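PDB 5TP4: amidase, hydantoinase/carbamoylase family from Burkholderia ambifaria, which probably hydrolyses N-carbamoyl-L-amino acids to free L-amino acids, as a zinc-dependent amidase of the peptidase M20 family. Local coordinates for residues 218-223 with 298-303; 203-208 with 358-363; 151-156 with 368-373. One frame throughout, in Å; residues are numbered along the deposited sequence. Where two conformers were deposited one is given.

Contact 1. Residues 218-223 with 298-303; sequences GQAIRW and HDDAQV. With EDO (1,2-ethanediol), chain T.
The first turn of helix 300-321 rests on strand 212-229 where Ala220 and Arg222 meet Asp300 and Val303, at the base of the smaller alpha/beta domain found in many M20 enzymes. The main polar link is a salt bridge. Arg222 turns its guanidinium end-on to Asp300 and puts both terminal nitrogens on one oxygen: NH2 lies 2.8 Å from Asp300 OD1, a fairly straight bond at 159° that uses the anti lone pair, and NH1 reaches the same Asp300 OD1 at 3.2 Å, nearly along the C-O bond and more bent at 137°. OD1 lies in the guanidinium plane, and the carboxylate is only moderately tilted from it. The Arg222 chain is bent about CB-CG (chi2 -73°), which brings the group back beside the preceding residues, and there NH1 also donates to Ile221 O at 3.0 Å from above the carbonyl plane. One face of the guanidinium is covered by Val303, whose CG1 lies 3.4 Å from Arg222 CZ, over the centre of the group. Four antiparallel strands with helices packed on one side make up this domain, and the contact fixes a helix start to its sheet. Asp299 is the N-cap, its OD1 accepting from Gln302 N in the conformer given. Asp300 OD2 takes the amide of Ala335 on the neighbouring strand, and Asp304 forms a second salt bridge to Arg222 NH2, so two carboxylates face the guanidinium and probably share in balancing its charge. Ala220 packs beside the bridge: its CB is 3.5 Å from Asp300 OD1 and 3.8 Å from Val303 CG1. Away from the helix, a 1,2-ethanediol, probably from the crystallisation liquor, lies with C2 3.9 Å from Ile221 CD1.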
loop_
_atom_site.group_PDB
_atom_site.type_symbol
_atom_site.label_atom_id
_atom_site.label_comp_id
_atom_site.label_asym_id
_atom_site.label_seq_id
_atom_site.Cartn_x
_atom_site.Cartn_y
_atom_site.Cartn_z
ATOM N N GLY B 218 9.711 -15.432 25.236
ATOM C CA GLY B 218 9.154 -14.824 24.042
ATOM C C GLY B 218 8.215 -13.696 24.429
ATOM O O GLY B 218 7.783 -13.603 25.584
ATOM N N GLN B 219 7.918 -12.828 23.463
ATOM C CA GLN B 219 7.139 -11.615 23.667
ATOM C C GLN B 219 5.645 -11.902 23.706
ATOM O O GLN B 219 5.164 -12.881 23.139
ATOM C CB GLN B 219 7.387 -10.644 22.513
ATOM C CG GLN B 219 8.792 -10.106 22.472
ATOM C CD GLN B 219 9.197 -9.718 21.078
ATOM O OE1 GLN B 219 8.867 -10.401 20.107
ATOM N NE2 GLN B 219 9.932 -8.614 20.975
ATOM N N ALA B 220 4.899 -10.970 24.316
ATOM C CA ALA B 220 3.472 -10.835 24.019
ATOM C C ALA B 220 3.314 -10.059 22.713
ATOM O O ALA B 220 4.021 -9.073 22.477
ATOM C CB ALA B 220 2.741 -10.109 25.145
ATOM N N ILE B 221 2.413 -10.532 21.844
ATOM C CA ILE B 221 2.254 -10.003 20.491
ATOM C C ILE B 221 0.777 -9.704 20.259
ATOM O O ILE B 221 -0.085 -10.530 20.586
ATOM C CB ILE B 221 2.736 -10.998 19.419
ATOM C CG1 ILE B 221 4.134 -11.539 19.731
ATOM C CG2 ILE B 221 2.709 -10.334 18.013
ATOM C CD1 ILE B 221 4.548 -12.656 18.785
ATOM N N ARG B 222 0.492 -8.559 19.641
ATOM C CA ARG B 222 -0.827 -8.266 19.101
ATOM C C ARG B 222 -0.681 -7.876 17.639
ATOM O O ARG B 222 0.223 -7.117 17.278
ATOM C CB ARG B 222 -1.525 -7.119 19.857
ATOM C CG ARG B 222 -1.539 -7.351 21.358
ATOM C CD ARG B 222 -2.529 -8.438 21.728
ATOM N NE ARG B 222 -2.645 -8.572 23.187
ATOM C CZ ARG B 222 -1.959 -9.438 23.935
ATOM N NH1 ARG B 222 -1.097 -10.281 23.375
ATOM N NH2 ARG B 222 -2.135 -9.466 25.254
ATOM N N TRP B 223 -1.582 -8.385 16.812
ATOM C CA TRP B 223 -1.718 -7.957 15.426
ATOM C C TRP B 223 -3.048 -7.243 15.286
ATOM O O TRP B 223 -4.081 -7.775 15.700
ATOM C CB TRP B 223 -1.686 -9.148 14.478
ATOM C CG TRP B 223 -0.321 -9.595 14.096
ATOM C CD1 TRP B 223 0.870 -9.147 14.588
ATOM C CD2 TRP B 223 -0.009 -10.562 13.089
ATOM N NE1 TRP B 223 1.920 -9.788 13.943
ATOM C CE2 TRP B 223 1.401 -10.662 13.023
ATOM C CE3 TRP B 223 -0.785 -11.367 12.250
ATOM C CZ2 TRP B 223 2.044 -11.525 12.138
ATOM C CZ3 TRP B 223 -0.138 -12.222 11.364
ATOM C CH2 TRP B 223 1.259 -12.300 11.324
ATOM N N HIS B 298 7.279 -7.338 26.543
ATOM C CA HIS B 298 7.605 -8.519 27.338
ATOM C C HIS B 298 6.410 -9.015 28.140
ATOM O O HIS B 298 6.395 -10.177 28.560
ATOM C CB HIS B 298 8.755 -8.217 28.302
ATOM C CG HIS B 298 10.073 -8.017 27.626
ATOM N ND1 HIS B 298 11.274 -8.111 28.298
ATOM C CD2 HIS B 298 10.383 -7.726 26.338
ATOM C CE1 HIS B 298 12.265 -7.879 27.455
ATOM N NE2 HIS B 298 11.753 -7.646 26.258
ATOM N N ASP B 299 5.417 -8.161 28.357
ATOM C CA ASP B 299 4.334 -8.400 29.289
ATOM C C ASP B 299 2.998 -8.221 28.575
ATOM O O ASP B 299 2.832 -7.276 27.802
ATOM C CB ASP B 299 4.482 -7.421 30.451
ATOM C CG ASP B 299 3.424 -7.571 31.459
ATOM O OD1 ASP B 299 2.320 -7.061 31.215
ATOM O OD2 ASP B 299 3.701 -8.200 32.491
ATOM N N ASP B 300 2.038 -9.107 28.853
ATOM C CA ASP B 300 0.748 -8.995 28.173
ATOM C C ASP B 300 -0.023 -7.766 28.617
ATOM O O ASP B 300 -0.742 -7.156 27.812
ATOM C CB ASP B 300 -0.093 -10.243 28.420
ATOM C CG ASP B 300 0.238 -11.349 27.452
ATOM O OD1 ASP B 300 -0.289 -11.332 26.304
ATOM O OD2 ASP B 300 1.038 -12.217 27.845
ATOM N N ALA B 301 0.043 -7.430 29.910
ATOM C CA ALA B 301 -0.659 -6.240 30.376
ATOM C C ALA B 301 -0.124 -4.987 29.699
ATOM O O ALA B 301 -0.894 -4.076 29.380
ATOM C CB ALA B 301 -0.549 -6.104 31.895
ATOM N N GLN B 302 1.198 -4.915 29.497
ATOM C CA GLN B 302 1.778 -3.724 28.884
ATOM C C GLN B 302 1.484 -3.662 27.386
ATOM O O GLN B 302 1.280 -2.569 26.843
ATOM C CB GLN B 302 3.289 -3.671 29.114
ATOM C CG GLN B 302 3.724 -3.415 30.553
ATOM C CD GLN B 302 3.074 -2.186 31.165
ATOM O OE1 GLN B 302 3.127 -1.084 30.610
ATOM N NE2 GLN B 302 2.443 -2.376 32.316
ATOM N N VAL B 303 1.511 -4.800 26.680
ATOM C CA VAL B 303 1.155 -4.717 25.260
ATOM C C VAL B 303 -0.316 -4.342 25.123
ATOM O O VAL B 303 -0.688 -3.566 24.240
ATOM C CB VAL B 303 1.539 -6.007 24.482
ATOM C CG1 VAL B 303 0.492 -7.139 24.602
ATOM C CG2 VAL B 303 1.747 -5.688 23.022
HETATM C C1 EDO T . 5.881 -15.887 22.066
HETATM O O1 EDO T . 5.947 -15.508 23.452
HETATM C C2 EDO T . 4.540 -15.454 21.481
HETATM O O2 EDO T . 3.463 -16.146 22.135
#

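Contact 2. Residues 203-208 with 358-363; sequences PVLEAN and ERIVSG
Glu358 and Ile360, two residues apart on strand 357-362, point the same way and meet Val204, Leu205 and Asn208 on the short helix 204-208. This is helix-on-sheet packing in the alpha/beta catalytic domain of an M20 enzyme: the two short axes run roughly antiparallel, at 149°, and pass 10.8 Å apart. Glu358 crosses Asn208 at about a right angle, yet their flat ends lie nearly in one plane. Asn208 ND2 therefore donates almost within its own amide plane to Glu358 OE2, 3.1 Å away with an N-H...O angle of 157°, and meets the syn lone pair of that oxygen. The same OE2 is also hydrogen-bonded to Thr210 OG1, just beyond the helix, so two partners hold this one oxygen. With CG set between the backbone N and the carbonyl carbon (chi1 69°) and the chain extended beyond it, Glu358 reaches straight out from the strand to the helix. Leu205 slides past it in the opposite direction, and CD2 of Leu205 touches the methylene CG of Glu358 at 3.8 Å. Nearer the carboxylate, Val204 CG1 lies 3.6 Å from Glu358 OE1. Ile360 supplies the apolar half: its CD1 lies against Val204 CB at 3.9 Å and Leu205 CG at 4.1 Å. Phe381, from strand 377-382 of the same sheet, touches both Leu205 and Ile360, while Pro239 of the second subunit packs on Val204 and Tyr242 of that subunit on Asn208. The Leu205 side chain is about 9 Å from that of His198, a zinc ligand. Beside the amide a water donates to Glu358 OE1 at 3.0 Å and accepts a weak bond from Asn208 ND2.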
loop_
_atom_site.group_PDB
_atom_site.type_symbol
_atom_site.label_atom_id
_atom_site.label_comp_id
_atom_site.label_asym_id
_atom_site.label_seq_id
_atom_site.Cartn_x
_atom_site.Cartn_y
_atom_site.Cartn_z
ATOM N N PRO B 203 19.750 -8.095 15.450
ATOM C CA PRO B 203 21.055 -7.415 15.383
ATOM C C PRO B 203 21.739 -7.158 16.718
ATOM O O PRO B 203 22.862 -6.629 16.708
ATOM C CB PRO B 203 20.667 -6.084 14.722
ATOM C CG PRO B 203 19.286 -5.806 15.368
ATOM C CD PRO B 203 18.628 -7.144 15.602
ATOM N N VAL B 204 21.108 -7.501 17.847
ATOM C CA VAL B 204 21.568 -6.990 19.142
ATOM C C VAL B 204 22.921 -7.574 19.528
ATOM O O VAL B 204 23.844 -6.845 19.913
ATOM C CB VAL B 204 20.529 -7.279 20.240
ATOM C CG1 VAL B 204 21.113 -6.881 21.592
ATOM C CG2 VAL B 204 19.238 -6.551 19.939
ATOM N N LEU B 205 23.052 -8.901 19.496
ATOM C CA LEU B 205 24.300 -9.475 19.982
ATOM C C LEU B 205 25.464 -9.084 19.079
ATOM O O LEU B 205 26.560 -8.770 19.565
ATOM C CB LEU B 205 24.173 -10.995 20.078
ATOM C CG LEU B 205 23.023 -11.487 20.964
ATOM C CD1 LEU B 205 22.886 -13.026 20.837
ATOM C CD2 LEU B 205 23.286 -11.085 22.406
ATOM N N GLU B 206 25.244 -9.100 17.759
ATOM C CA GLU B 206 26.315 -8.733 16.841
ATOM C C GLU B 206 26.713 -7.273 17.024
ATOM O O GLU B 206 27.904 -6.948 17.055
ATOM C CB GLU B 206 25.880 -9.011 15.398
ATOM C CG GLU B 206 27.034 -9.137 14.417
ATOM C CD GLU B 206 27.340 -7.840 13.756
ATOM O OE1 GLU B 206 26.434 -6.982 13.719
ATOM O OE2 GLU B 206 28.483 -7.665 13.281
ATOM N N ALA B 207 25.725 -6.389 17.195
ATOM C CA ALA B 207 26.004 -4.965 17.354
ATOM C C ALA B 207 26.743 -4.674 18.652
ATOM O O ALA B 207 27.543 -3.734 18.708
ATOM C CB ALA B 207 24.703 -4.175 17.300
ATOM N N ASN B 208 26.491 -5.446 19.698
ATOM C CA ASN B 208 27.126 -5.238 20.995
ATOM C C ASN B 208 28.401 -6.040 21.193
ATOM O O ASN B 208 29.040 -5.900 22.241
ATOM C CB ASN B 208 26.142 -5.596 22.116
ATOM C CG ASN B 208 25.076 -4.555 22.285
ATOM O OD1 ASN B 208 25.284 -3.398 21.929
ATOM N ND2 ASN B 208 23.925 -4.945 22.832
ATOM N N GLU B 358 24.470 -11.336 27.489
ATOM C CA GLU B 358 23.417 -10.434 27.939
ATOM C C GLU B 358 22.076 -11.144 27.870
ATOM O O GLU B 358 21.861 -12.038 27.042
ATOM C CB GLU B 358 23.366 -9.132 27.129
ATOM C CG GLU B 358 22.910 -9.243 25.681
ATOM C CD GLU B 358 23.094 -7.913 24.914
ATOM O OE1 GLU B 358 22.196 -7.043 24.995
ATOM O OE2 GLU B 358 24.142 -7.729 24.253
ATOM N N ARG B 359 21.176 -10.739 28.760
ATOM C CA ARG B 359 19.798 -11.214 28.697
ATOM C C ARG B 359 19.101 -10.594 27.492
ATOM O O ARG B 359 19.301 -9.411 27.177
ATOM C CB ARG B 359 19.055 -10.869 29.987
ATOM C CG ARG B 359 19.514 -11.699 31.163
ATOM C CD ARG B 359 18.870 -11.253 32.462
ATOM N NE ARG B 359 17.436 -11.532 32.542
ATOM C CZ ARG B 359 16.905 -12.682 32.949
ATOM N NH1 ARG B 359 17.682 -13.698 33.290
ATOM N NH2 ARG B 359 15.584 -12.817 33.000
ATOM N N ILE B 360 18.304 -11.405 26.788
ATOM C CA ILE B 360 17.664 -10.953 25.555
ATOM C C ILE B 360 16.363 -11.723 25.378
ATOM O O ILE B 360 16.257 -12.882 25.771
ATOM C CB ILE B 360 18.636 -11.184 24.368
ATOM C CG1 ILE B 360 18.057 -10.674 23.045
ATOM C CG2 ILE B 360 18.964 -12.686 24.227
ATOM C CD1 ILE B 360 19.167 -10.471 21.971
ATOM N N VAL B 361 15.354 -11.074 24.819
ATOM C CA VAL B 361 14.094 -11.771 24.562
ATOM C C VAL B 361 14.165 -12.400 23.172
ATOM O O VAL B 361 14.839 -11.882 22.278
ATOM C CB VAL B 361 12.901 -10.794 24.713
ATOM C CG1 VAL B 361 12.838 -9.806 23.543
ATOM C CG2 VAL B 361 11.595 -11.553 24.893
ATOM N N SER B 362 13.493 -13.542 22.979
ATOM C CA SER B 362 13.374 -14.096 21.635
ATOM C C SER B 362 12.325 -13.315 20.860
ATOM O O SER B 362 11.142 -13.310 21.227
ATOM C CB SER B 362 13.030 -15.583 21.683
ATOM O OG SER B 362 12.884 -16.052 20.342
ATOM N N GLY B 363 12.756 -12.626 19.789
ATOM C CA GLY B 363 11.799 -11.849 19.034
ATOM C C GLY B 363 11.013 -12.619 18.008
ATOM O O GLY B 363 10.113 -12.047 17.394
HETATM O O HOH W 1 21.448 -4.182 24.493
#

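Contact 3. Residues 151-156 with 368-373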
loop_
_atom_site.group_PDB
_atom_site.type_symbol
_atom_site.label_atom_id
_atom_site.label_comp_id
_atom_site.label_asym_id
_atom_site.label_seq_id
_atom_site.Cartn_x
_atom_site.Cartn_y
_atom_site.Cartn_z
ATOM N N VAL B 151 2.272 -30.464 18.412
ATOM C CA VAL B 151 1.658 -31.782 18.613
ATOM C C VAL B 151 2.283 -32.474 19.819
ATOM O O VAL B 151 1.578 -33.046 20.654
ATOM C CB VAL B 151 1.766 -32.647 17.338
ATOM C CG1 VAL B 151 1.252 -34.085 17.597
ATOM C CG2 VAL B 151 0.938 -32.018 16.218
ATOM N N PHE B 152 3.611 -32.403 19.948
ATOM C CA PHE B 152 4.292 -32.989 21.105
ATOM C C PHE B 152 3.749 -32.456 22.430
ATOM O O PHE B 152 3.545 -33.228 23.390
ATOM C CB PHE B 152 5.796 -32.725 21.003
ATOM C CG PHE B 152 6.593 -33.341 22.116
ATOM C CD1 PHE B 152 7.109 -34.614 21.989
ATOM C CD2 PHE B 152 6.866 -32.609 23.282
ATOM C CE1 PHE B 152 7.870 -35.177 23.022
ATOM C CE2 PHE B 152 7.629 -33.172 24.312
ATOM C CZ PHE B 152 8.120 -34.440 24.178
ATOM N N THR B 153 3.512 -31.143 22.519
ATOM C CA THR B 153 3.047 -30.561 23.776
ATOM C C THR B 153 1.537 -30.648 23.969
ATOM O O THR B 153 1.045 -30.243 25.024
ATOM C CB THR B 153 3.476 -29.086 23.896
ATOM O OG1 THR B 153 2.854 -28.300 22.867
ATOM C CG2 THR B 153 4.993 -28.968 23.802
ATOM N N GLY B 154 0.790 -31.153 22.996
ATOM C CA GLY B 154 -0.652 -31.233 23.116
ATOM C C GLY B 154 -1.398 -29.972 22.714
ATOM O O GLY B 154 -2.625 -29.921 22.865
ATOM N N ALA B 155 -0.695 -28.957 22.201
ATOM C CA ALA B 155 -1.341 -27.714 21.795
ATOM C C ALA B 155 -2.099 -27.891 20.485
ATOM O O ALA B 155 -3.078 -27.174 20.230
ATOM C CB ALA B 155 -0.286 -26.601 21.692
ATOM N N LEU B 156 -1.684 -28.858 19.667
ATOM C CA LEU B 156 -2.316 -29.168 18.384
ATOM C C LEU B 156 -2.623 -30.660 18.385
ATOM O O LEU B 156 -1.691 -31.479 18.508
ATOM C CB LEU B 156 -1.401 -28.790 17.207
ATOM C CG LEU B 156 -1.904 -29.089 15.800
ATOM C CD1 LEU B 156 -3.169 -28.315 15.517
ATOM C CD2 LEU B 156 -0.819 -28.726 14.783
ATOM N N ALA B 368 11.123 -23.953 21.035
ATOM C CA ALA B 368 11.249 -23.684 22.470
ATOM C C ALA B 368 10.042 -22.951 23.046
ATOM O O ALA B 368 9.705 -23.159 24.216
ATOM C CB ALA B 368 12.508 -22.870 22.759
ATOM N N ILE B 369 9.399 -22.078 22.260
ATOM C CA ILE B 369 8.219 -21.352 22.750
ATOM C C ILE B 369 7.120 -22.324 23.170
ATOM O O ILE B 369 6.482 -22.181 24.239
ATOM C CB ILE B 369 7.709 -20.381 21.670
ATOM C CG1 ILE B 369 8.749 -19.306 21.398
ATOM C CG2 ILE B 369 6.366 -19.770 22.133
ATOM C CD1 ILE B 369 9.081 -18.445 22.604
ATOM N N LEU B 370 6.853 -23.316 22.312
ATOM C CA LEU B 370 5.838 -24.319 22.618
ATOM C C LEU B 370 6.270 -25.188 23.790
ATOM O O LEU B 370 5.456 -25.501 24.666
ATOM C CB LEU B 370 5.574 -25.199 21.394
ATOM C CG LEU B 370 4.683 -24.681 20.254
ATOM C CD1 LEU B 370 3.228 -24.656 20.651
ATOM C CD2 LEU B 370 5.145 -23.287 19.711
ATOM N N LEU B 371 7.539 -25.597 23.815
ATOM C CA LEU B 371 8.004 -26.471 24.896
ATOM C C LEU B 371 7.921 -25.773 26.246
ATOM O O LEU B 371 7.577 -26.401 27.256
ATOM C CB LEU B 371 9.439 -26.939 24.650
ATOM C CG LEU B 371 9.603 -28.242 23.850
ATOM C CD1 LEU B 371 9.150 -29.501 24.623
ATOM C CD2 LEU B 371 8.860 -28.211 22.500
ATOM N N ALA B 372 8.220 -24.468 26.282
ATOM C CA ALA B 372 8.291 -23.740 27.550
ATOM C C ALA B 372 6.965 -23.716 28.277
ATOM O O ALA B 372 6.942 -23.523 29.500
ATOM C CB ALA B 372 8.745 -22.298 27.317
ATOM N N ARG B 373 5.863 -23.898 27.556
ATOM C CA ARG B 373 4.560 -23.908 28.193
ATOM C C ARG B 373 4.271 -25.228 28.887
ATOM O O ARG B 373 3.297 -25.304 29.641
ATOM C CB ARG B 373 3.485 -23.585 27.167
ATOM C CG ARG B 373 3.654 -22.167 26.624
ATOM C CD ARG B 373 2.743 -21.896 25.421
ATOM N NE ARG B 373 3.019 -20.560 24.896
ATOM C CZ ARG B 373 2.841 -20.199 23.630
ATOM N NH1 ARG B 373 2.361 -21.077 22.746
ATOM N NH2 ARG B 373 3.150 -18.958 23.252
HETATM O O HOH W 2 2.765 -25.886 24.158
#
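Helices 147-153 and 367-372 come closest where Thr153 faces Leu371, with their CA atoms 6.5 Å apart, right at the point where the first helix stops. Gly154 ends it in a Schellman motif, with a positive phi of 85° and its N bonded back to Val151 O, and the chain then turns so that Ala155 also faces the second helix. Thr153 lies at the middle of the contact. Its methyl CG2 rests 3.6 Å from the carbonyl oxygen Leu370 O and also touches Leu371 CD2, beside the last turn of helix 367-372. OG1 takes the position between the backbone N and the carbonyl carbon (chi1 64°), where it is hydrogen-bonded to Ser149 O one turn back in its own helix and also meets a water. That water lies 2.7 Å from Thr153 OG1 and donates to Leu370 O at 2.8 Å, so a single bridge joins the polar atoms of the two helix ends. Both helices belong to the catalytic domain of the M20 fold, and helix 367-372 is followed after a short connection by strand 377-382 of its mixed sheet, whose Thr377 touches Leu371. Two leucines grip the first helix from different positions. Leu371 crosses Phe152 at about a right angle and sets CD1 4.0 Å from Phe152 CE2, reaching the ring obliquely; the same ring meets Trp134 edge-to-face. Leu370 instead sends CD1 to Ala155 CB, 4.1 Å away, past the helix end, and packs further along helix 147-153 on Ser149 and Ala150. The zinc site is not far: the Leu370 side chain is about 8 Å from that of Glu137, a zinc ligand of this protein that holds no zinc in this chain, and about 11 Å from a bound zinc ion.

Read from the N terminus, the chain opens contact 3 at 151-156, contact 2 at 203-208 and contact 1 at 218-223, then closes them in reverse order at 298-303, 358-363 and 368-373. The three loops therefore nest without crossing. Contact 1, innermost, joins strand and helix within the smaller domain; contacts 2 and 3 tie the catalytic domain together on opposite sides of the chain's centre. Strand 357-362 pairs in parallel with strand 212-229, bringing contacts 1 and 2 together where His298 packs on Val361. Contact 1 also touches contact 3 through Gly218 and Ile369, and contacts 1 and 2 both meet the second subunit.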